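Local coordinates for protein endonuclease IV (PDB 3AAM) that probably cleaves phosphodiester bonds at apurinic or apyrimidinic sites in DNA during base excision repair, using bound metal ions, at residues A17-E22 with F31-K36; A88-D93 with E103-H108; D92-A97 with P134-E139; V203-S208 with R261-W266. One frame throughout, in Å; residues are numbered along the deposited sequence.

Interaction 1: A17-E22 with F31-K36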
loop_
_atom_site.group_PDB
_atom_site.type_symbol
_atom_site.label_atom_id
_atom_site.label_comp_id
_atom_site.label_asym_id
_atom_site.label_seq_id
_atom_site.Cartn_x
_atom_site.Cartn_y
_atom_site.Cartn_z
ATOM N N ALA A 17 2.833 -9.371 -16.292
ATOM C CA ALA A 17 2.899 -10.820 -16.139
ATOM C C ALA A 17 4.223 -11.195 -15.483
ATOM O O ALA A 17 4.306 -12.173 -14.737
ATOM C CB ALA A 17 2.773 -11.499 -17.499
ATOM N N GLY A 18 5.259 -10.411 -15.763
ATOM C CA GLY A 18 6.563 -10.679 -15.188
ATOM C C GLY A 18 6.553 -10.614 -13.671
ATOM O O GLY A 18 7.274 -11.356 -13.002
ATOM N N ALA A 19 5.732 -9.723 -13.125
ATOM C CA ALA A 19 5.638 -9.577 -11.678
ATOM C C ALA A 19 5.031 -10.828 -11.054
ATOM O O ALA A 19 5.468 -11.276 -9.994
ATOM C CB ALA A 19 4.798 -8.350 -11.325
ATOM N N VAL A 20 4.011 -11.384 -11.701
ATOM C CA VAL A 20 3.383 -12.593 -11.185
ATOM C C VAL A 20 4.430 -13.707 -11.144
ATOM O O VAL A 20 4.545 -14.431 -10.156
ATOM C CB VAL A 20 2.200 -13.050 -12.075
ATOM C CG1 VAL A 20 1.556 -14.299 -11.482
ATOM C CG2 VAL A 20 1.170 -11.939 -12.193
ATOM N N GLU A 21 5.203 -13.834 -12.220
ATOM C CA GLU A 21 6.230 -14.868 -12.284
ATOM C C GLU A 21 7.297 -14.696 -11.215
ATOM O O GLU A 21 7.738 -15.675 -10.610
ATOM C CB GLU A 21 6.895 -14.880 -13.659
ATOM C CG GLU A 21 5.940 -15.174 -14.800
ATOM C CD GLU A 21 6.657 -15.366 -16.114
ATOM O OE1 GLU A 21 5.980 -15.376 -17.163
ATOM O OE2 GLU A 21 7.899 -15.518 -16.096
ATOM N N GLU A 22 7.720 -13.455 -10.982
ATOM C CA GLU A 22 8.742 -13.194 -9.979
ATOM C C GLU A 22 8.226 -13.493 -8.574
ATOM O O GLU A 22 8.974 -13.975 -7.720
ATOM C CB GLU A 22 9.236 -11.745 -10.069
ATOM C CG GLU A 22 10.263 -11.393 -8.997
ATOM C CD GLU A 22 10.895 -10.031 -9.194
ATOM O OE1 GLU A 22 10.299 -9.192 -9.901
ATOM O OE2 GLU A 22 11.985 -9.797 -8.627
ATOM N N PHE A 31 1.809 -9.649 -3.456
ATOM C CA PHE A 31 2.709 -8.725 -4.137
ATOM C C PHE A 31 2.031 -7.417 -4.519
ATOM O O PHE A 31 0.804 -7.301 -4.501
ATOM C CB PHE A 31 3.366 -9.386 -5.367
ATOM C CG PHE A 31 2.434 -9.619 -6.524
ATOM C CD1 PHE A 31 2.287 -8.661 -7.526
ATOM C CD2 PHE A 31 1.716 -10.803 -6.625
ATOM C CE1 PHE A 31 1.434 -8.886 -8.614
ATOM C CE2 PHE A 31 0.866 -11.034 -7.703
ATOM C CZ PHE A 31 0.724 -10.076 -8.699
ATOM N N GLN A 32 2.855 -6.431 -4.844
ATOM C CA GLN A 32 2.382 -5.105 -5.208
ATOM C C GLN A 32 3.130 -4.623 -6.442
ATOM O O GLN A 32 4.299 -4.937 -6.622
ATOM C CB GLN A 32 2.624 -4.154 -4.032
ATOM C CG GLN A 32 2.275 -2.702 -4.286
ATOM C CD GLN A 32 2.414 -1.859 -3.035
ATOM O OE1 GLN A 32 1.554 -1.890 -2.156
ATOM N NE2 GLN A 32 3.512 -1.118 -2.941
ATOM N N ILE A 33 2.439 -3.859 -7.281
ATOM C CA ILE A 33 3.016 -3.305 -8.498
ATOM C C ILE A 33 2.422 -1.928 -8.757
ATOM O O ILE A 33 1.473 -1.515 -8.086
ATOM C CB ILE A 33 2.673 -4.162 -9.733
ATOM C CG1 ILE A 33 1.151 -4.309 -9.848
ATOM C CG2 ILE A 33 3.335 -5.532 -9.641
ATOM C CD1 ILE A 33 0.685 -4.922 -11.168
ATOM N N PHE A 34 3.001 -1.217 -9.719
ATOM C CA PHE A 34 2.480 0.080 -10.134
ATOM C C PHE A 34 1.689 -0.278 -11.386
ATOM O O PHE A 34 1.851 -1.377 -11.920
ATOM C CB PHE A 34 3.601 1.048 -10.529
ATOM C CG PHE A 34 4.391 1.590 -9.372
ATOM C CD1 PHE A 34 3.760 2.253 -8.325
ATOM C CD2 PHE A 34 5.779 1.474 -9.352
ATOM C CE1 PHE A 34 4.500 2.795 -7.273
ATOM C CE2 PHE A 34 6.530 2.012 -8.303
ATOM C CZ PHE A 34 5.888 2.672 -7.263
ATOM N N ALA A 35 0.836 0.631 -11.851
ATOM C CA ALA A 35 0.057 0.392 -13.065
ATOM C C ALA A 35 0.741 1.070 -14.252
ATOM O O ALA A 35 0.328 0.911 -15.402
ATOM C CB ALA A 35 -1.363 0.920 -12.894
ATOM N N LYS A 36 1.783 1.836 -13.946
ATOM C CA LYS A 36 2.592 2.537 -14.940
ATOM C C LYS A 36 3.784 3.137 -14.207
ATOM O O LYS A 36 3.799 3.172 -12.977
ATOM C CB LYS A 36 1.794 3.645 -15.643
ATOM C CG LYS A 36 1.424 4.842 -14.780
ATOM C CD LYS A 36 0.085 4.653 -14.111
ATOM C CE LYS A 36 -0.458 5.973 -13.586
ATOM N NZ LYS A 36 -1.868 5.825 -13.130
#
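Ala19 CB meets Ile33 CG2 at 3.6 Å, the shortest of the three apolar contacts between helix 17-22 and strand 31-34. The branch of Ile33 that does the touching, CG2, lies beside the backbone N and opposite the carbonyl carbon; within the strand it also sits at the edge of the Phe31 ring, in its plane. Phe31 reaches the helix with its far end. CZ comes within 4.0 Å of Val20 CG2, and CE1 passes Ala19 CB at 4.4 Å, both methyls approaching the ring obliquely. With chi1 at 71°, CG of Phe31 is wedged between its own backbone N and carbonyl carbon.

Helix and strand run nearly antiparallel (159°), their axes 9.4 Å apart. The helix is the crossover between strands 3-6 and 31-34 of the TIM barrel, packed on the outer wall, and Val20 also touches Phe54 and Leu57 of the neighbouring helix 48-60.

Polar contacts lie off this apolar seam. Gln32 departs from the strand away from the helix, and its NE2 is hydrogen-bonded to Glu248 OE2. Lys36, past the strand, carries its amine to helix 82-100, where NZ forms salt bridges with Asp92 and Asp93 and a hydrogen bond with Ser89 OG.

Interaction 2: A88-D93 with E103-H108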
loop_
_atom_site.group_PDB
_atom_site.type_symbol
_atom_site.label_atom_id
_atom_site.label_comp_id
_atom_site.label_asym_id
_atom_site.label_seq_id
_atom_site.Cartn_x
_atom_site.Cartn_y
_atom_site.Cartn_z
ATOM N N ALA A 88 -7.319 11.973 -12.313
ATOM C CA ALA A 88 -7.319 11.191 -13.545
ATOM C C ALA A 88 -6.313 10.044 -13.478
ATOM O O ALA A 88 -6.581 8.947 -13.969
ATOM C CB ALA A 88 -7.008 12.095 -14.738
ATOM N N SER A 89 -5.154 10.291 -12.879
ATOM C CA SER A 89 -4.139 9.247 -12.778
ATOM C C SER A 89 -4.609 8.118 -11.866
ATOM O O SER A 89 -4.401 6.938 -12.169
ATOM C CB SER A 89 -2.823 9.828 -12.253
ATOM O OG SER A 89 -1.833 8.821 -12.131
ATOM N N LEU A 90 -5.246 8.477 -10.753
ATOM C CA LEU A 90 -5.739 7.474 -9.818
ATOM C C LEU A 90 -6.878 6.681 -10.453
ATOM O O LEU A 90 -7.019 5.486 -10.204
ATOM C CB LEU A 90 -6.203 8.125 -8.509
ATOM C CG LEU A 90 -6.690 7.166 -7.412
ATOM C CD1 LEU A 90 -5.607 6.147 -7.067
ATOM C CD2 LEU A 90 -7.075 7.963 -6.175
ATOM N N ALA A 91 -7.685 7.346 -11.279
ATOM C CA ALA A 91 -8.788 6.668 -11.952
ATOM C C ALA A 91 -8.194 5.614 -12.880
ATOM O O ALA A 91 -8.738 4.519 -13.018
ATOM C CB ALA A 91 -9.615 7.665 -12.748
ATOM N N ASP A 92 -7.073 5.952 -13.512
ATOM C CA ASP A 92 -6.400 5.017 -14.407
ATOM C C ASP A 92 -5.940 3.799 -13.614
ATOM O O ASP A 92 -6.106 2.667 -14.063
ATOM C CB ASP A 92 -5.199 5.687 -15.085
ATOM C CG ASP A 92 -4.299 4.691 -15.804
ATOM O OD1 ASP A 92 -4.744 4.082 -16.801
ATOM O OD2 ASP A 92 -3.142 4.520 -15.367
ATOM N N ASP A 93 -5.361 4.028 -12.437
ATOM C CA ASP A 93 -4.906 2.921 -11.599
ATOM C C ASP A 93 -6.067 1.986 -11.282
ATOM O O ASP A 93 -5.928 0.770 -11.337
ATOM C CB ASP A 93 -4.317 3.416 -10.271
ATOM C CG ASP A 93 -3.004 4.160 -10.439
ATOM O OD1 ASP A 93 -2.206 3.788 -11.325
ATOM O OD2 ASP A 93 -2.764 5.111 -9.661
ATOM N N GLU A 103 -7.527 -6.728 -6.580
ATOM C CA GLU A 103 -8.528 -6.269 -5.623
ATOM C C GLU A 103 -8.284 -4.943 -4.915
ATOM O O GLU A 103 -9.240 -4.318 -4.458
ATOM C CB GLU A 103 -8.777 -7.353 -4.569
ATOM C CG GLU A 103 -9.975 -7.067 -3.669
ATOM C CD GLU A 103 -10.275 -8.201 -2.709
ATOM O OE1 GLU A 103 -10.514 -9.334 -3.177
ATOM O OE2 GLU A 103 -10.274 -7.960 -1.484
ATOM N N TYR A 104 -7.034 -4.499 -4.831
ATOM C CA TYR A 104 -6.741 -3.249 -4.132
ATOM C C TYR A 104 -5.832 -2.262 -4.851
ATOM O O TYR A 104 -4.903 -2.650 -5.555
ATOM C CB TYR A 104 -6.099 -3.544 -2.768
ATOM C CG TYR A 104 -6.958 -4.349 -1.826
ATOM C CD1 TYR A 104 -8.134 -3.817 -1.304
ATOM C CD2 TYR A 104 -6.608 -5.651 -1.475
ATOM C CE1 TYR A 104 -8.949 -4.566 -0.455
ATOM C CE2 TYR A 104 -7.414 -6.409 -0.628
ATOM C CZ TYR A 104 -8.582 -5.858 -0.124
ATOM O OH TYR A 104 -9.396 -6.604 0.699
ATOM N N VAL A 105 -6.121 -0.981 -4.650
ATOM C CA VAL A 105 -5.315 0.115 -5.180
ATOM C C VAL A 105 -5.051 0.976 -3.947
ATOM O O VAL A 105 -5.982 1.321 -3.222
ATOM C CB VAL A 105 -6.072 0.959 -6.236
ATOM C CG1 VAL A 105 -5.280 2.224 -6.563
ATOM C CG2 VAL A 105 -6.282 0.141 -7.493
ATOM N N VAL A 106 -3.789 1.304 -3.693
ATOM C CA VAL A 106 -3.441 2.107 -2.526
ATOM C C VAL A 106 -2.791 3.421 -2.943
ATOM O O VAL A 106 -1.978 3.459 -3.869
ATOM C CB VAL A 106 -2.502 1.308 -1.577
ATOM C CG1 VAL A 106 -1.224 0.919 -2.304
ATOM C CG2 VAL A 106 -2.195 2.119 -0.335
ATOM N N VAL A 107 -3.155 4.497 -2.252
ATOM C CA VAL A 107 -2.641 5.822 -2.568
ATOM C C VAL A 107 -2.380 6.614 -1.302
ATOM O O VAL A 107 -3.039 6.397 -0.288
ATOM C CB VAL A 107 -3.674 6.599 -3.427
ATOM C CG1 VAL A 107 -4.977 6.749 -2.659
ATOM C CG2 VAL A 107 -3.121 7.963 -3.821
ATOM N N HIS A 108 -1.403 7.517 -1.340
ATOM C CA HIS A 108 -1.175 8.343 -0.167
ATOM C C HIS A 108 -2.198 9.478 -0.296
ATOM O O HIS A 108 -2.572 9.860 -1.404
ATOM C CB HIS A 108 0.286 8.845 -0.091
ATOM C CG HIS A 108 0.743 9.649 -1.270
ATOM N ND1 HIS A 108 2.029 10.141 -1.367
ATOM C CD2 HIS A 108 0.104 10.048 -2.395
ATOM C CE1 HIS A 108 2.160 10.810 -2.499
ATOM N NE2 HIS A 108 1.006 10.769 -3.141
#
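Leu90 and Asp93, one turn apart on the helix, both rest on Val105. Val105 CG1 lies 4.0 Å from Leu90 CD1 and 4.0 Å from Asp93 CB, so this one methyl is touched by both helix residues. The other methyl, CG2, approaches the main chain instead, 3.9 Å from Asp93 O. Leu90 CD1 also reaches Val107 CB at 4.1 Å; the leucine runs counter to Val105 and lies nearly perpendicular to Val107.

Leu90 leaves the helix obliquely, and with CG opposite the backbone N (chi1 -177°) its end is carried in over the strand. Of the Asp93 side chain it is CB that meets the valine; its carboxylate is engaged by Lys36. Farther out, Leu94 and Ala97 of the same helix touch Val105 too, and Leu136 of strand 135-139 flanks Val107.

Val106 faces the other way, onto Val67, His69 and Glu139 inside the barrel, and the side chain of Val107 is about 12 Å from the bound manganese. Helix 82-100 joins parallel strands 66-69 and 104-107, and its packing back on the second of them is that of a beta-alpha-beta unit of a TIM barrel.

Interaction 3: D92-A97 with P134-E139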
loop_
_atom_site.group_PDB
_atom_site.type_symbol
_atom_site.label_atom_id
_atom_site.label_comp_id
_atom_site.label_asym_id
_atom_site.label_seq_id
_atom_site.Cartn_x
_atom_site.Cartn_y
_atom_site.Cartn_z
ATOM N N ASP A 92 -7.073 5.952 -13.512
ATOM C CA ASP A 92 -6.400 5.017 -14.407
ATOM C C ASP A 92 -5.940 3.799 -13.614
ATOM O O ASP A 92 -6.106 2.667 -14.063
ATOM C CB ASP A 92 -5.199 5.687 -15.085
ATOM C CG ASP A 92 -4.299 4.691 -15.804
ATOM O OD1 ASP A 92 -4.744 4.082 -16.801
ATOM O OD2 ASP A 92 -3.142 4.520 -15.367
ATOM N N ASP A 93 -5.361 4.028 -12.437
ATOM C CA ASP A 93 -4.906 2.921 -11.599
ATOM C C ASP A 93 -6.067 1.986 -11.282
ATOM O O ASP A 93 -5.928 0.770 -11.337
ATOM C CB ASP A 93 -4.317 3.416 -10.271
ATOM C CG ASP A 93 -3.004 4.160 -10.439
ATOM O OD1 ASP A 93 -2.206 3.788 -11.325
ATOM O OD2 ASP A 93 -2.764 5.111 -9.661
ATOM N N LEU A 94 -7.215 2.563 -10.942
ATOM C CA LEU A 94 -8.394 1.771 -10.601
ATOM C C LEU A 94 -8.934 0.986 -11.794
ATOM O O LEU A 94 -9.339 -0.165 -11.653
ATOM C CB LEU A 94 -9.480 2.685 -10.035
ATOM C CG LEU A 94 -9.160 3.308 -8.675
ATOM C CD1 LEU A 94 -10.093 4.472 -8.391
ATOM C CD2 LEU A 94 -9.276 2.247 -7.594
ATOM N N GLU A 95 -8.944 1.623 -12.962
ATOM C CA GLU A 95 -9.423 0.991 -14.184
ATOM C C GLU A 95 -8.508 -0.170 -14.574
ATOM O O GLU A 95 -8.980 -1.242 -14.961
ATOM C CB GLU A 95 -9.489 2.027 -15.312
ATOM C CG GLU A 95 -10.618 3.042 -15.138
ATOM C CD GLU A 95 -10.354 4.355 -15.854
ATOM O OE1 GLU A 95 -9.495 4.387 -16.758
ATOM O OE2 GLU A 95 -11.020 5.359 -15.515
ATOM N N LYS A 96 -7.200 0.045 -14.457
ATOM C CA LYS A 96 -6.230 -0.989 -14.788
ATOM C C LYS A 96 -6.369 -2.142 -13.793
ATOM O O LYS A 96 -6.327 -3.312 -14.173
ATOM C CB LYS A 96 -4.807 -0.409 -14.762
ATOM C CG LYS A 96 -4.528 0.621 -15.868
ATOM C CD LYS A 96 -4.351 -0.056 -17.221
ATOM C CE LYS A 96 -4.505 0.917 -18.397
ATOM N NZ LYS A 96 -3.545 2.057 -18.393
ATOM N N ALA A 97 -6.554 -1.810 -12.519
ATOM C CA ALA A 97 -6.717 -2.837 -11.497
ATOM C C ALA A 97 -7.956 -3.686 -11.790
ATOM O O ALA A 97 -7.932 -4.909 -11.645
ATOM C CB ALA A 97 -6.834 -2.194 -10.116
ATOM N N PRO A 134 -12.335 -2.794 -7.895
ATOM C CA PRO A 134 -11.384 -2.887 -6.785
ATOM C C PRO A 134 -11.699 -1.917 -5.655
ATOM O O PRO A 134 -12.533 -1.025 -5.797
ATOM C CB PRO A 134 -10.055 -2.568 -7.454
ATOM C CG PRO A 134 -10.448 -1.542 -8.455
ATOM C CD PRO A 134 -11.711 -2.130 -9.055
ATOM N N VAL A 135 -11.019 -2.104 -4.531
ATOM C CA VAL A 135 -11.200 -1.246 -3.370
ATOM C C VAL A 135 -10.027 -0.273 -3.264
ATOM O O VAL A 135 -8.869 -0.679 -3.344
ATOM C CB VAL A 135 -11.265 -2.076 -2.072
ATOM C CG1 VAL A 135 -11.391 -1.151 -0.865
ATOM C CG2 VAL A 135 -12.445 -3.046 -2.133
ATOM N N LEU A 136 -10.332 1.008 -3.090
ATOM C CA LEU A 136 -9.299 2.030 -2.952
ATOM C C LEU A 136 -8.920 2.162 -1.481
ATOM O O LEU A 136 -9.786 2.310 -0.618
ATOM C CB LEU A 136 -9.805 3.373 -3.488
ATOM C CG LEU A 136 -8.864 4.579 -3.383
ATOM C CD1 LEU A 136 -7.569 4.331 -4.148
ATOM C CD2 LEU A 136 -9.576 5.806 -3.947
ATOM N N LEU A 137 -7.619 2.102 -1.209
ATOM C CA LEU A 137 -7.094 2.198 0.143
ATOM C C LEU A 137 -6.314 3.489 0.316
ATOM O O LEU A 137 -5.526 3.860 -0.551
ATOM C CB LEU A 137 -6.153 1.025 0.427
ATOM C CG LEU A 137 -6.705 -0.383 0.235
ATOM C CD1 LEU A 137 -5.634 -1.410 0.571
ATOM C CD2 LEU A 137 -7.927 -0.563 1.123
ATOM N N VAL A 138 -6.540 4.178 1.430
ATOM C CA VAL A 138 -5.812 5.410 1.711
ATOM C C VAL A 138 -4.833 5.093 2.832
ATOM O O VAL A 138 -5.196 4.445 3.814
ATOM C CB VAL A 138 -6.755 6.559 2.149
ATOM C CG1 VAL A 138 -7.642 6.967 0.983
ATOM C CG2 VAL A 138 -7.604 6.130 3.334
ATOM N N GLU A 139 -3.590 5.536 2.677
ATOM C CA GLU A 139 -2.562 5.270 3.678
ATOM C C GLU A 139 -2.473 6.372 4.716
ATOM O O GLU A 139 -2.788 7.527 4.438
ATOM C CB GLU A 139 -1.177 5.163 3.022
ATOM C CG GLU A 139 -1.155 4.603 1.610
ATOM C CD GLU A 139 0.228 4.677 0.962
ATOM O OE1 GLU A 139 0.947 5.685 1.164
ATOM O OE2 GLU A 139 0.591 3.731 0.231
#
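Leu94 turns CG opposite its carbonyl carbon (chi1 -68°), and chi2 of 164° extends CD1, folding CD2 to the side that meets Pro134 and Leu136. CD2 is 4.1 Å from Pro134 CG and 4.3 Å from Leu136 CB, the leucine and proline side chains crossing at a slant. The proline ring, preceded by a cis peptide bond, puts CG into the groove between Leu94 and Ala97: it lies 4.0 Å from Ala97 CB and 3.7 Å from Leu94 O. The ring therefore touches helix backbone as well as side chains, all of it by van der Waals packing.

On another side of the helix, Asp92 OD1 receives Lys96 NZ through its syn lone pair, 2.8 Å away, in a salt bridge spanning one turn. The same amine donates to Arg44 O. The other oxygen of Asp92 is held by a second lysine, Lys36, which probably favours the charged form of the carboxylate.

Strand 104-107 lies next to strand 135-139 in the sheet. Helix 114-128 closes the contact with Leu125, which meets both Leu94 and Leu136, while Ala128 abuts Leu94. Helix 82-100 thus packs against two adjacent barrel strands and the following helix.

Interaction 4: V203-S208 with R261-W266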
loop_
_atom_site.group_PDB
_atom_site.type_symbol
_atom_site.label_atom_id
_atom_site.label_comp_id
_atom_site.label_asym_id
_atom_site.label_seq_id
_atom_site.Cartn_x
_atom_site.Cartn_y
_atom_site.Cartn_z
ATOM N N VAL A 203 -1.217 -3.918 4.887
ATOM C CA VAL A 203 -0.280 -3.219 5.745
ATOM C C VAL A 203 1.043 -3.036 5.008
ATOM O O VAL A 203 1.582 -3.997 4.451
ATOM C CB VAL A 203 0.019 -4.022 7.041
ATOM C CG1 VAL A 203 1.107 -3.310 7.850
ATOM C CG2 VAL A 203 -1.248 -4.188 7.873
ATOM N N HIS A 204 1.540 -1.805 4.961
ATOM C CA HIS A 204 2.851 -1.557 4.362
ATOM C C HIS A 204 3.753 -1.634 5.591
ATOM O O HIS A 204 3.876 -0.669 6.353
ATOM C CB HIS A 204 2.928 -0.168 3.717
ATOM C CG HIS A 204 2.269 -0.081 2.374
ATOM N ND1 HIS A 204 2.107 -1.172 1.545
ATOM C CD2 HIS A 204 1.771 0.982 1.698
ATOM C CE1 HIS A 204 1.536 -0.783 0.418
ATOM N NE2 HIS A 204 1.322 0.519 0.484
ATOM N N LEU A 205 4.349 -2.809 5.788
ATOM C CA LEU A 205 5.192 -3.097 6.940
ATOM C C LEU A 205 6.619 -2.596 6.774
ATOM O O LEU A 205 7.577 -3.366 6.802
ATOM C CB LEU A 205 5.189 -4.608 7.203
ATOM C CG LEU A 205 5.597 -5.081 8.601
ATOM C CD1 LEU A 205 4.517 -4.700 9.614
ATOM C CD2 LEU A 205 5.793 -6.586 8.587
ATOM N N ASN A 206 6.742 -1.288 6.603
ATOM C CA ASN A 206 8.033 -0.638 6.430
ATOM C C ASN A 206 8.688 -0.283 7.759
ATOM O O ASN A 206 8.013 0.176 8.679
ATOM C CB ASN A 206 7.851 0.657 5.632
ATOM C CG ASN A 206 7.357 0.410 4.226
ATOM O OD1 ASN A 206 6.417 1.057 3.756
ATOM N ND2 ASN A 206 7.992 -0.521 3.541
ATOM N N ASP A 207 9.994 -0.503 7.874
ATOM C CA ASP A 207 10.663 -0.088 9.094
ATOM C C ASP A 207 10.982 1.375 8.795
ATOM O O ASP A 207 10.767 1.839 7.672
ATOM C CB ASP A 207 11.941 -0.880 9.369
ATOM C CG ASP A 207 12.373 -0.786 10.830
ATOM O OD1 ASP A 207 12.107 0.262 11.463
ATOM O OD2 ASP A 207 12.985 -1.748 11.346
ATOM N N SER A 208 11.501 2.096 9.776
ATOM C CA SER A 208 11.763 3.519 9.610
ATOM C C SER A 208 13.177 3.981 9.931
ATOM O O SER A 208 13.764 3.565 10.926
ATOM C CB SER A 208 10.767 4.289 10.486
ATOM O OG SER A 208 11.044 5.676 10.548
ATOM N N ARG A 261 14.120 -13.855 4.638
ATOM C CA ARG A 261 14.551 -14.650 5.778
ATOM C C ARG A 261 13.902 -14.129 7.061
ATOM O O ARG A 261 13.523 -14.912 7.929
ATOM C CB ARG A 261 16.082 -14.647 5.873
ATOM C CG ARG A 261 16.730 -15.657 4.913
ATOM C CD ARG A 261 18.181 -15.314 4.615
ATOM N NE ARG A 261 18.977 -15.198 5.833
ATOM C CZ ARG A 261 19.540 -16.219 6.473
ATOM N NH1 ARG A 261 19.406 -17.457 6.018
ATOM N NH2 ARG A 261 20.240 -15.997 7.576
ATOM N N VAL A 262 13.745 -12.814 7.175
ATOM C CA VAL A 262 13.108 -12.256 8.365
ATOM C C VAL A 262 11.596 -12.547 8.357
ATOM O O VAL A 262 11.041 -12.978 9.364
ATOM C CB VAL A 262 13.372 -10.739 8.471
ATOM C CG1 VAL A 262 12.659 -10.171 9.697
ATOM C CG2 VAL A 262 14.877 -10.491 8.585
ATOM N N PHE A 263 10.935 -12.329 7.222
ATOM C CA PHE A 263 9.499 -12.596 7.112
ATOM C C PHE A 263 9.208 -14.041 7.479
ATOM O O PHE A 263 8.303 -14.331 8.251
ATOM C CB PHE A 263 8.996 -12.381 5.676
ATOM C CG PHE A 263 8.413 -11.021 5.415
ATOM C CD1 PHE A 263 7.410 -10.504 6.227
ATOM C CD2 PHE A 263 8.831 -10.281 4.311
ATOM C CE1 PHE A 263 6.827 -9.264 5.935
ATOM C CE2 PHE A 263 8.258 -9.042 4.009
ATOM C CZ PHE A 263 7.256 -8.535 4.820
ATOM N N ARG A 264 9.989 -14.950 6.911
ATOM C CA ARG A 264 9.788 -16.367 7.149
ATOM C C ARG A 264 10.109 -16.809 8.566
ATOM O O ARG A 264 9.452 -17.702 9.098
ATOM C CB ARG A 264 10.571 -17.165 6.104
ATOM C CG ARG A 264 9.877 -17.079 4.754
ATOM C CD ARG A 264 10.777 -17.330 3.562
ATOM N NE ARG A 264 9.999 -17.158 2.337
ATOM C CZ ARG A 264 10.500 -17.180 1.109
ATOM N NH1 ARG A 264 11.801 -17.367 0.916
ATOM N NH2 ARG A 264 9.688 -17.022 0.070
ATOM N N ALA A 265 11.100 -16.180 9.188
ATOM C CA ALA A 265 11.446 -16.526 10.560
ATOM C C ALA A 265 10.273 -16.115 11.440
ATOM O O ALA A 265 9.859 -16.849 12.338
ATOM C CB ALA A 265 12.707 -15.794 10.985
ATOM N N TRP A 266 9.731 -14.934 11.168
ATOM C CA TRP A 266 8.598 -14.443 11.935
ATOM C C TRP A 266 7.376 -15.319 11.734
ATOM O O TRP A 266 6.686 -15.654 12.688
ATOM C CB TRP A 266 8.258 -13.004 11.537
ATOM C CG TRP A 266 9.268 -12.003 11.981
ATOM C CD1 TRP A 266 10.314 -12.212 12.833
ATOM C CD2 TRP A 266 9.321 -10.622 11.610
ATOM N NE1 TRP A 266 11.018 -11.047 13.014
ATOM C CE2 TRP A 266 10.428 -10.055 12.275
ATOM C CE3 TRP A 266 8.540 -9.807 10.779
ATOM C CZ2 TRP A 266 10.777 -8.707 12.136
ATOM C CZ3 TRP A 266 8.890 -8.465 10.640
ATOM C CH2 TRP A 266 9.998 -7.932 11.315
#
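Leu205 reaches Phe263 and Trp266 through a single methyl. Its CB points to the helix, and CG, set opposite the backbone N (chi1 -160°), continues that way yet remains 5.1 Å from Phe263 CE1. At the tip the branches part. CD2 comes up to the near rims of both aromatic rings, 3.9 Å from Phe263 CE1 and 4.2 Å from Trp266 CZ3; the other branch, Leu205 CD1, stays farther off, 5.9 Å from Trp266 CZ3. The CD2 methyl comes obliquely to the phenyl ring but arrives at the edge of the indole, near its plane.

Each ring has further support. Val262 CG1 lies over one face of the indole, 3.3 Å above the plane and toward the rim. Phe263 meets the rings of Tyr4 and Phe235, and Leu231 and Val234 of helix 230-235 pack on Leu205 itself.

Leu205 is the centre of an inverse gamma turn, with a weak bond from Asn206 N to His204 O (2.9 Å), where strand 202-208 is interrupted. Beyond it, the carboxylate of Asp207 accepts hydrogen bonds from Ile227 N and Gly228 N.

The side chain of Leu205 is about 12 Å from the bound manganese. The contact belongs to the layer between strands and outer helices of a TIM barrel, with the last helix, 253-267, packing beside strand 202-208.

In the fold
All four contacts are buried and apolar, each placing a helix against strands of the same curled sheet. Interactions 2 and 3 hold the same helix, 82-100, against adjacent strands; their centres are only about 3 Å apart, and probable backbone hydrogen bonds join those strands. Interaction 1, about 15 Å away, is tied to both by the charges of Lys36, Asp92 and Asp93, a polar bridge beside the hydrophobic packing. Interaction 4 lies across the chain's centre from interactions 2 and 3. Small aliphatic groups dominate interaction 2, a proline enters interaction 3, and aromatic rings take part in 1 and 4. Interaction 4 alone starts from a turn interrupting its strand.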